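Local coordinates for probable transcriptional regulator PhnF (Escherichia coli, PDB 2FA1), which is encoded in an operon for alkylphosphonate uptake and C-P lyase and is probably a transcriptional regulator, this chain being its C-terminal effector-binding domain, at residues L40-T53 with L64-L78. Sequence-based numbering, arbitrary orientation. Where two conformers were deposited one is given.
Sequences LGITEGENVIHLRT and LIDHYFADLTLWPTL
I49 is the bump that fills the hollow between strand 64-69 and the helical turns after it. Branching at CB lets I49 fill it on two sides: I49 CD1 lies 3.5 Å from W75 N, and I49 CG2, anti to the backbone N, 3.8 Å from W75 CE3 and also against L78 CD1. L72 CD2 packs against I49 CG1, the two side chains running in opposing directions, and L51 adds a lighter contact, CD1 against L78 CB. L78 CD1 in turn covers one face of the F69 ring. Strands 47-57 and 60-69 form an antiparallel hairpin in the sheet of this UTRA domain, and 75-78 folds back under the face bearing I49, L51 and H67. There H67 NE2 and T53 OG1 share a hydrogen bond of 3.3 Å, while E143 holds H67 ND1. On the other face, polar groups suit the partly exposed R52, D66 and Y68, and buried H50 has ND1 bonded to R30. D66 OD1 takes H50 NE2 on its anti side and R52 NE on its syn lone pair, both at 2.8 Å; two donors on one oxygen should stabilise its negative charge. R52, bent at chi3 (-69°), brings its guanidinium to that oxygen. Y68 lies alongside H50, planes 15° apart but slid until the rings barely overlap, CE1 over one imidazole face near its rim.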
ATOM      1  N   LEU A  40      14.544 -11.140  -9.636  1.00 18.03           N
ATOM      2  CA  LEU A  40      14.240 -12.094 -10.735  1.00 17.81           C
ATOM      3  C   LEU A  40      14.937 -13.415 -10.461  1.00 21.66           C
ATOM      4  O   LEU A  40      14.713 -14.374 -11.194  1.00 24.16           O
ATOM      5  CB  LEU A  40      14.785 -11.550 -12.060  1.00 16.47           C
ATOM      6  CG  LEU A  40      13.780 -10.468 -12.580  1.00 14.82           C
ATOM      7  CD1 LEU A  40      14.412  -9.831 -13.813  1.00 17.90           C
ATOM      8  CD2 LEU A  40      12.441 -10.956 -12.801  1.00 16.54           C
ATOM      9  N   GLY A  41      15.759 -13.433  -9.419  1.00 23.88           N
ATOM     10  CA  GLY A  41      16.554 -14.650  -9.087  1.00 23.76           C
ATOM     11  C   GLY A  41      17.509 -15.076 -10.190  1.00 24.46           C
ATOM     12  O   GLY A  41      17.618 -16.314 -10.451  1.00 24.92           O
ATOM     13  N   ILE A  42      18.224 -14.108 -10.780  1.00 21.07           N
ATOM     14  CA  ILE A  42      19.233 -14.267 -11.823  1.00 21.76           C
ATOM     15  C   ILE A  42      20.554 -13.651 -11.408  1.00 23.37           C
ATOM     16  O   ILE A  42      20.660 -13.043 -10.351  1.00 25.19           O
ATOM     17  CB  ILE A  42      18.768 -13.704 -13.226  1.00 20.37           C
ATOM     18  CG1 ILE A  42      18.466 -12.159 -13.113  1.00 18.97           C
ATOM     19  CG2 ILE A  42      17.494 -14.458 -13.687  1.00 19.88           C
ATOM     20  CD1 ILE A  42      18.442 -11.422 -14.441  1.00 21.82           C
ATOM     21  N   THR A  43      21.581 -13.769 -12.246  1.00 25.32           N
ATOM     22  CA  THR A  43      22.882 -13.240 -11.913  1.00 26.50           C
ATOM     23  C   THR A  43      22.948 -11.783 -12.282  1.00 27.33           C
ATOM     24  O   THR A  43      22.541 -11.412 -13.392  1.00 27.73           O
ATOM     25  CB  THR A  43      24.009 -14.042 -12.660  1.00 26.89           C
ATOM     26  OG1 THR A  43      23.845 -15.434 -12.383  1.00 31.04           O
ATOM     27  CG2 THR A  43      25.380 -13.613 -12.184  1.00 29.48           C
ATOM     28  N   GLU A  44      23.460 -10.956 -11.360  1.00 27.66           N
ATOM     29  CA  GLU A  44      23.705  -9.551 -11.693  1.00 29.35           C
ATOM     30  C   GLU A  44      24.488  -9.422 -12.980  1.00 28.29           C
ATOM     31  O   GLU A  44      25.478 -10.143 -13.169  1.00 30.07           O
ATOM     32  CB  GLU A  44      24.461  -8.851 -10.560  1.00 29.96           C
ATOM     33  CG  GLU A  44      24.906  -7.466 -10.945  1.00 33.45           C
ATOM     34  CD  GLU A  44      25.260  -6.636  -9.735  1.00 40.77           C
ATOM     35  OE1 GLU A  44      25.137  -7.183  -8.614  1.00 42.91           O
ATOM     36  OE2 GLU A  44      25.661  -5.454  -9.920  1.00 44.49           O
ATOM     37  N   GLY A  45      24.079  -8.528 -13.884  1.00 26.35           N
ATOM     38  CA  GLY A  45      24.733  -8.365 -15.158  1.00 23.55           C
ATOM     39  C   GLY A  45      24.160  -9.089 -16.410  1.00 23.63           C
ATOM     40  O   GLY A  45      24.423  -8.686 -17.567  1.00 23.13           O
ATOM     41  N   GLU A  46      23.420 -10.181 -16.216  0.50 22.72           N
ATOM     42  CA  GLU A  46      22.828 -10.824 -17.396  0.50 21.62           C
ATOM     43  C   GLU A  46      21.628  -9.992 -17.818  0.50 20.27           C
ATOM     44  O   GLU A  46      20.929  -9.451 -16.931  0.50 19.18           O
ATOM     45  CB  GLU A  46      22.366 -12.270 -17.151  0.50 22.82           C
ATOM     46  CG  GLU A  46      23.496 -13.310 -16.830  0.50 25.03           C
ATOM     47  CD  GLU A  46      24.665 -13.311 -17.817  0.50 30.75           C
ATOM     48  OE1 GLU A  46      24.432 -13.452 -19.029  0.50 30.74           O
ATOM     49  OE2 GLU A  46      25.836 -13.183 -17.368  0.50 32.49           O
ATOM     50  N   ASN A  47      21.373 -10.006 -19.130  1.00 19.93           N
ATOM     51  CA  ASN A  47      20.394  -9.129 -19.818  1.00 19.68           C
ATOM     52  C   ASN A  47      19.027  -9.484 -19.289  1.00 17.56           C
ATOM     53  O   ASN A  47      18.741 -10.603 -19.079  1.00 17.10           O
ATOM     54  CB  ASN A  47      20.412  -9.219 -21.359  1.00 20.82           C
ATOM     55  CG  ASN A  47      21.543  -8.363 -21.978  1.00 27.06           C
ATOM     56  OD1 ASN A  47      22.078  -7.503 -21.296  1.00 25.85           O
ATOM     57  ND2 ASN A  47      21.820  -8.526 -23.267  1.00 31.33           N
ATOM     58  N   VAL A  48      18.174  -8.474 -19.231  1.00 16.42           N
ATOM     59  CA  VAL A  48      16.730  -8.649 -18.980  1.00 15.05           C
ATOM     60  C   VAL A  48      16.058  -7.696 -20.007  1.00 14.63           C
ATOM     61  O   VAL A  48      16.727  -6.917 -20.657  1.00 14.28           O
ATOM     62  CB  VAL A  48      16.385  -8.165 -17.521  1.00 15.46           C
ATOM     63  CG1 VAL A  48      17.020  -9.143 -16.396  1.00 16.18           C
ATOM     64  CG2 VAL A  48      16.756  -6.665 -17.274  1.00 15.98           C
ATOM     65  N   ILE A  49      14.729  -7.833 -20.181  1.00 12.28           N
ATOM     66  CA  ILE A  49      13.980  -6.922 -21.039  1.00 10.35           C
ATOM     67  C   ILE A  49      13.486  -5.868 -20.047  1.00 11.52           C
ATOM     68  O   ILE A  49      12.854  -6.204 -19.070  1.00 12.34           O
ATOM     69  CB  ILE A  49      12.794  -7.662 -21.689  1.00 12.21           C
ATOM     70  CG1 ILE A  49      13.303  -8.728 -22.697  1.00 11.32           C
ATOM     71  CG2 ILE A  49      11.884  -6.622 -22.392  1.00 14.01           C
ATOM     72  CD1 ILE A  49      12.114  -9.694 -23.112  1.00 12.51           C
ATOM     73  N   HIS A  50      13.785  -4.616 -20.350  1.00 11.55           N
ATOM     74  CA  HIS A  50      13.287  -3.518 -19.507  1.00 10.66           C
ATOM     75  C   HIS A  50      12.320  -2.696 -20.352  1.00 12.08           C
ATOM     76  O   HIS A  50      12.707  -2.182 -21.415  1.00 11.13           O
ATOM     77  CB  HIS A  50      14.514  -2.666 -19.209  1.00 13.62           C
ATOM     78  CG  HIS A  50      14.182  -1.422 -18.454  1.00 13.00           C
ATOM     79  ND1 HIS A  50      14.986  -0.308 -18.473  1.00 18.28           N
ATOM     80  CD2 HIS A  50      13.130  -1.122 -17.649  1.00 15.03           C
ATOM     81  CE1 HIS A  50      14.435   0.635 -17.723  1.00 16.20           C
ATOM     82  NE2 HIS A  50      13.361   0.135 -17.149  1.00 15.44           N
ATOM     83  N   LEU A  51      11.080  -2.580 -19.830  1.00 10.05           N
ATOM     84  CA  LEU A  51      10.057  -1.689 -20.433  1.00 10.50           C
ATOM     85  C   LEU A  51       9.771  -0.637 -19.393  1.00 11.25           C
ATOM     86  O   LEU A  51       9.550  -0.993 -18.220  1.00 11.65           O
ATOM     87  CB  LEU A  51       8.768  -2.480 -20.654  1.00 12.61           C
ATOM     88  CG  LEU A  51       8.627  -2.781 -22.132  1.00 17.26           C
ATOM     89  CD1 LEU A  51       9.708  -3.862 -22.419  1.00 20.75           C
ATOM     90  CD2 LEU A  51       7.287  -3.320 -22.484  1.00 16.98           C
ATOM     91  N   ARG A  52       9.653   0.631 -19.824  1.00  9.89           N
ATOM     92  CA  ARG A  52       9.219   1.650 -18.871  1.00 10.54           C
ATOM     93  C   ARG A  52       7.923   2.242 -19.392  1.00  9.93           C
ATOM     94  O   ARG A  52       7.801   2.547 -20.616  1.00 11.91           O
ATOM     95  CB  ARG A  52      10.312   2.690 -18.791  1.00 10.31           C
ATOM     96  CG  ARG A  52       9.868   3.925 -17.856  1.00 12.73           C
ATOM     97  CD  ARG A  52      11.006   4.938 -17.908  1.00 16.87           C
ATOM     98  NE  ARG A  52      12.180   4.361 -17.182  1.00 15.88           N
ATOM     99  CZ  ARG A  52      13.473   4.607 -17.434  1.00 21.15           C
ATOM    100  NH1 ARG A  52      13.891   5.413 -18.445  1.00 22.00           N
ATOM    101  NH2 ARG A  52      14.401   3.990 -16.680  1.00 25.19           N
ATOM    102  N   THR A  53       6.939   2.428 -18.521  1.00  9.69           N
ATOM    103  CA  THR A  53       5.645   3.017 -18.982  1.00 10.95           C
ATOM    104  C   THR A  53       5.361   4.215 -18.101  1.00  9.81           C
ATOM    105  O   THR A  53       5.877   4.362 -16.987  1.00  9.85           O
ATOM    106  CB  THR A  53       4.468   2.026 -18.829  1.00 12.47           C
ATOM    107  OG1 THR A  53       4.339   1.574 -17.455  1.00 14.57           O
ATOM    108  CG2 THR A  53       4.725   0.667 -19.712  1.00 12.39           C
ATOM    109  N   LEU A  64       4.870   6.201 -12.978  1.00 12.24           N
ATOM    110  CA  LEU A  64       5.916   5.705 -13.846  1.00 12.16           C
ATOM    111  C   LEU A  64       6.162   4.255 -13.384  1.00 12.31           C
ATOM    112  O   LEU A  64       6.224   4.047 -12.198  1.00 13.86           O
ATOM    113  CB  LEU A  64       7.185   6.457 -13.471  1.00 13.92           C
ATOM    114  CG  LEU A  64       8.459   5.931 -14.125  1.00 19.18           C
ATOM    115  CD1 LEU A  64       8.337   6.455 -15.588  1.00 21.65           C
ATOM    116  CD2 LEU A  64       9.691   6.512 -13.380  1.00 27.83           C
ATOM    117  N   ILE A  65       6.286   3.290 -14.304  1.00  9.48           N
ATOM    118  CA  ILE A  65       6.602   1.895 -13.861  1.00  9.86           C
ATOM    119  C   ILE A  65       7.758   1.382 -14.719  1.00 11.60           C
ATOM    120  O   ILE A  65       7.726   1.526 -15.948  1.00 12.36           O
ATOM    121  CB  ILE A  65       5.391   0.998 -14.086  1.00 11.89           C
ATOM    122  CG1 ILE A  65       4.113   1.595 -13.442  1.00 13.52           C
ATOM    123  CG2 ILE A  65       5.611  -0.457 -13.509  1.00 12.59           C
ATOM    124  CD1 ILE A  65       2.829   0.755 -13.601  1.00 16.81           C
ATOM    125  N   ASP A  66       8.735   0.754 -14.059  1.00 10.53           N
ATOM    126  CA  ASP A  66       9.821   0.053 -14.718  1.00 10.24           C
ATOM    127  C   ASP A  66       9.503  -1.411 -14.617  1.00 10.60           C
ATOM    128  O   ASP A  66       9.304  -1.877 -13.500  1.00 12.22           O
ATOM    129  CB  ASP A  66      11.138   0.418 -14.068  1.00 11.90           C
ATOM    130  CG  ASP A  66      11.594   1.811 -14.527  1.00 14.04           C
ATOM    131  OD1 ASP A  66      11.905   2.005 -15.705  1.00 13.30           O
ATOM    132  OD2 ASP A  66      11.604   2.726 -13.692  1.00 22.45           O
ATOM    133  N   HIS A  67       9.428  -2.112 -15.729  1.00  9.78           N
ATOM    134  CA  HIS A  67       9.050  -3.552 -15.703  1.00 11.38           C
ATOM    135  C   HIS A  67      10.298  -4.330 -16.249  1.00 11.90           C
ATOM    136  O   HIS A  67      10.839  -3.967 -17.278  1.00 12.04           O
ATOM    137  CB  HIS A  67       8.013  -3.794 -16.772  1.00 12.38           C
ATOM    138  CG  HIS A  67       6.777  -2.999 -16.594  1.00 15.16           C
ATOM    139  ND1 HIS A  67       5.644  -3.483 -15.981  1.00 18.53           N
ATOM    140  CD2 HIS A  67       6.473  -1.786 -17.082  1.00 15.95           C
ATOM    141  CE1 HIS A  67       4.703  -2.537 -16.025  1.00 15.92           C
ATOM    142  NE2 HIS A  67       5.174  -1.506 -16.694  1.00 17.33           N
ATOM    143  N   TYR A  68      10.688  -5.433 -15.576  1.00 10.56           N
ATOM    144  CA  TYR A  68      11.972  -6.055 -15.958  1.00 11.06           C
ATOM    145  C   TYR A  68      11.565  -7.554 -16.091  1.00 10.64           C
ATOM    146  O   TYR A  68      10.928  -8.150 -15.145  1.00 12.62           O
ATOM    147  CB  TYR A  68      12.948  -5.981 -14.808  1.00 13.19           C
ATOM    148  CG  TYR A  68      13.370  -4.564 -14.493  1.00 12.29           C
ATOM    149  CD1 TYR A  68      14.310  -3.932 -15.246  1.00 15.77           C
ATOM    150  CD2 TYR A  68      12.772  -3.885 -13.410  1.00 12.38           C
ATOM    151  CE1 TYR A  68      14.687  -2.632 -14.954  1.00 15.88           C
ATOM    152  CE2 TYR A  68      13.180  -2.536 -13.097  1.00 10.76           C
ATOM    153  CZ  TYR A  68      14.123  -1.949 -13.892  1.00 12.89           C
ATOM    154  OH  TYR A  68      14.499  -0.612 -13.602  1.00 16.93           O
ATOM    155  N   PHE A  69      11.760  -8.105 -17.288  1.00 11.43           N
ATOM    156  CA  PHE A  69      11.359  -9.504 -17.551  1.00 12.42           C
ATOM    157  C   PHE A  69      12.601 -10.366 -17.716  1.00 12.17           C
ATOM    158  O   PHE A  69      13.521  -9.965 -18.381  1.00 13.04           O
ATOM    159  CB  PHE A  69      10.552  -9.592 -18.855  1.00 11.53           C
ATOM    160  CG  PHE A  69       9.271  -8.837 -18.811  1.00 12.55           C
ATOM    161  CD1 PHE A  69       8.094  -9.551 -18.475  1.00 15.59           C
ATOM    162  CD2 PHE A  69       9.224  -7.473 -19.050  1.00 13.95           C
ATOM    163  CE1 PHE A  69       6.859  -8.851 -18.425  1.00 14.49           C
ATOM    164  CE2 PHE A  69       7.998  -6.776 -19.014  1.00 14.16           C
ATOM    165  CZ  PHE A  69       6.846  -7.422 -18.669  1.00 12.74           C
ATOM    166  N   ALA A  70      12.605 -11.551 -17.134  1.00 11.43           N
ATOM    167  CA  ALA A  70      13.812 -12.453 -17.267  1.00 14.08           C
ATOM    168  C   ALA A  70      13.848 -13.257 -18.559  1.00 14.04           C
ATOM    169  O   ALA A  70      14.942 -13.684 -18.936  1.00 14.49           O
ATOM    170  CB  ALA A  70      13.832 -13.515 -16.070  1.00 13.82           C
ATOM    171  N   ASP A  71      12.673 -13.530 -19.179  1.00 14.39           N
ATOM    172  CA  ASP A  71      12.649 -14.430 -20.316  1.00 13.25           C
ATOM    173  C   ASP A  71      12.864 -13.671 -21.595  1.00 13.22           C
ATOM    174  O   ASP A  71      11.911 -13.002 -22.107  1.00 12.48           O
ATOM    175  CB  ASP A  71      11.341 -15.178 -20.328  1.00 12.96           C
ATOM    176  CG  ASP A  71      11.318 -16.283 -21.379  1.00 17.96           C
ATOM    177  OD1 ASP A  71      12.122 -16.208 -22.347  1.00 15.57           O
ATOM    178  OD2 ASP A  71      10.443 -17.186 -21.230  1.00 22.19           O
ATOM    179  N   LEU A  72      14.116 -13.781 -22.137  1.00 10.67           N
ATOM    180  CA  LEU A  72      14.444 -12.976 -23.322  1.00 12.00           C
ATOM    181  C   LEU A  72      13.661 -13.377 -24.556  1.00 11.60           C
ATOM    182  O   LEU A  72      13.664 -12.606 -25.551  1.00 12.92           O
ATOM    183  CB  LEU A  72      15.935 -12.931 -23.636  1.00 11.63           C
ATOM    184  CG  LEU A  72      16.743 -12.568 -22.379  1.00 12.60           C
ATOM    185  CD1 LEU A  72      18.196 -12.424 -22.765  1.00 15.13           C
ATOM    186  CD2 LEU A  72      16.224 -11.160 -21.884  1.00 15.93           C
ATOM    187  N   THR A  73      13.081 -14.569 -24.494  1.00 12.98           N
ATOM    188  CA  THR A  73      12.277 -15.017 -25.620  1.00 15.07           C
ATOM    189  C   THR A  73      10.983 -14.251 -25.711  1.00 14.13           C
ATOM    190  O   THR A  73      10.234 -14.380 -26.715  1.00 15.32           O
ATOM    191  CB  THR A  73      11.901 -16.488 -25.644  1.00 14.78           C
ATOM    192  OG1 THR A  73      11.024 -16.882 -24.602  1.00 15.37           O
ATOM    193  CG2 THR A  73      13.231 -17.331 -25.697  1.00 19.04           C
ATOM    194  N   LEU A  74      10.702 -13.468 -24.660  1.00 12.50           N
ATOM    195  CA  LEU A  74       9.557 -12.548 -24.880  1.00 13.90           C
ATOM    196  C   LEU A  74       9.865 -11.306 -25.701  1.00 14.01           C
ATOM    197  O   LEU A  74       8.978 -10.504 -25.969  1.00 13.05           O
ATOM    198  CB  LEU A  74       8.952 -12.111 -23.526  1.00 15.25           C
ATOM    199  CG  LEU A  74       8.441 -13.175 -22.542  1.00 11.89           C
ATOM    200  CD1 LEU A  74       8.042 -12.572 -21.235  1.00 15.19           C
ATOM    201  CD2 LEU A  74       7.136 -13.769 -23.198  1.00 19.14           C
ATOM    202  N   TRP A  75      11.120 -11.121 -26.113  1.00 11.53           N
ATOM    203  CA  TRP A  75      11.472  -9.919 -26.803  1.00 13.24           C
ATOM    204  C   TRP A  75      10.685  -9.615 -28.106  1.00 12.59           C
ATOM    205  O   TRP A  75      10.374  -8.444 -28.332  1.00 14.02           O
ATOM    206  CB  TRP A  75      13.026  -9.910 -26.939  1.00 14.87           C
ATOM    207  CG  TRP A  75      13.601  -8.709 -27.585  1.00 13.03           C
ATOM    208  CD1 TRP A  75      14.414  -8.695 -28.682  1.00 15.26           C
ATOM    209  CD2 TRP A  75      13.445  -7.334 -27.168  1.00 15.22           C
ATOM    210  NE1 TRP A  75      14.781  -7.381 -29.020  1.00 16.27           N
ATOM    211  CE2 TRP A  75      14.199  -6.532 -28.086  1.00 19.12           C
ATOM    212  CE3 TRP A  75      12.720  -6.703 -26.121  1.00 15.90           C
ATOM    213  CZ2 TRP A  75      14.265  -5.133 -27.963  1.00 17.78           C
ATOM    214  CZ3 TRP A  75      12.780  -5.286 -25.984  1.00 17.04           C
ATOM    215  CH2 TRP A  75      13.550  -4.514 -26.913  1.00 18.69           C
ATOM    216  N   PRO A  76      10.436 -10.628 -28.985  1.00 14.25           N
ATOM    217  CA  PRO A  76       9.613 -10.353 -30.182  1.00 14.72           C
ATOM    218  C   PRO A  76       8.247  -9.695 -29.816  1.00 15.81           C
ATOM    219  O   PRO A  76       7.782  -8.770 -30.508  1.00 16.58           O
ATOM    220  CB  PRO A  76       9.421 -11.783 -30.794  1.00 15.34           C
ATOM    221  CG  PRO A  76      10.778 -12.416 -30.442  1.00 16.78           C
ATOM    222  CD  PRO A  76      10.886 -12.053 -28.993  1.00 15.64           C
ATOM    223  N   THR A  77       7.707 -10.103 -28.654  1.00 13.70           N
ATOM    224  CA  THR A  77       6.426  -9.563 -28.252  1.00 12.71           C
ATOM    225  C   THR A  77       6.577  -8.220 -27.611  1.00 12.73           C
ATOM    226  O   THR A  77       5.927  -7.243 -27.996  1.00 12.62           O
ATOM    227  CB  THR A  77       5.745 -10.538 -27.296  1.00 10.86           C
ATOM    228  OG1 THR A  77       5.435 -11.736 -28.020  1.00 13.22           O
ATOM    229  CG2 THR A  77       4.392  -9.911 -26.667  1.00 14.89           C
ATOM    230  N   LEU A  78       7.420  -8.153 -26.578  1.00 10.95           N
ATOM    231  CA  LEU A  78       7.491  -6.920 -25.762  1.00 11.99           C
ATOM    232  C   LEU A  78       8.027  -5.698 -26.515  1.00 12.00           C
ATOM    233  O   LEU A  78       7.681  -4.520 -26.208  1.00 15.02           O
ATOM    234  CB  LEU A  78       8.258  -7.207 -24.466  1.00 11.03           C
ATOM    235  CG  LEU A  78       7.545  -8.142 -23.526  1.00 13.05           C
ATOM    236  CD1 LEU A  78       8.460  -8.447 -22.354  1.00 18.26           C
ATOM    237  CD2 LEU A  78       6.104  -7.634 -23.047  1.00 14.72           C
TER
HETATM  238  O   HOH W   1      17.263 -12.648 -17.786  1.00 19.97           O
HETATM  239  O   HOH W   2      15.176   2.381 -14.553  1.00 33.45           O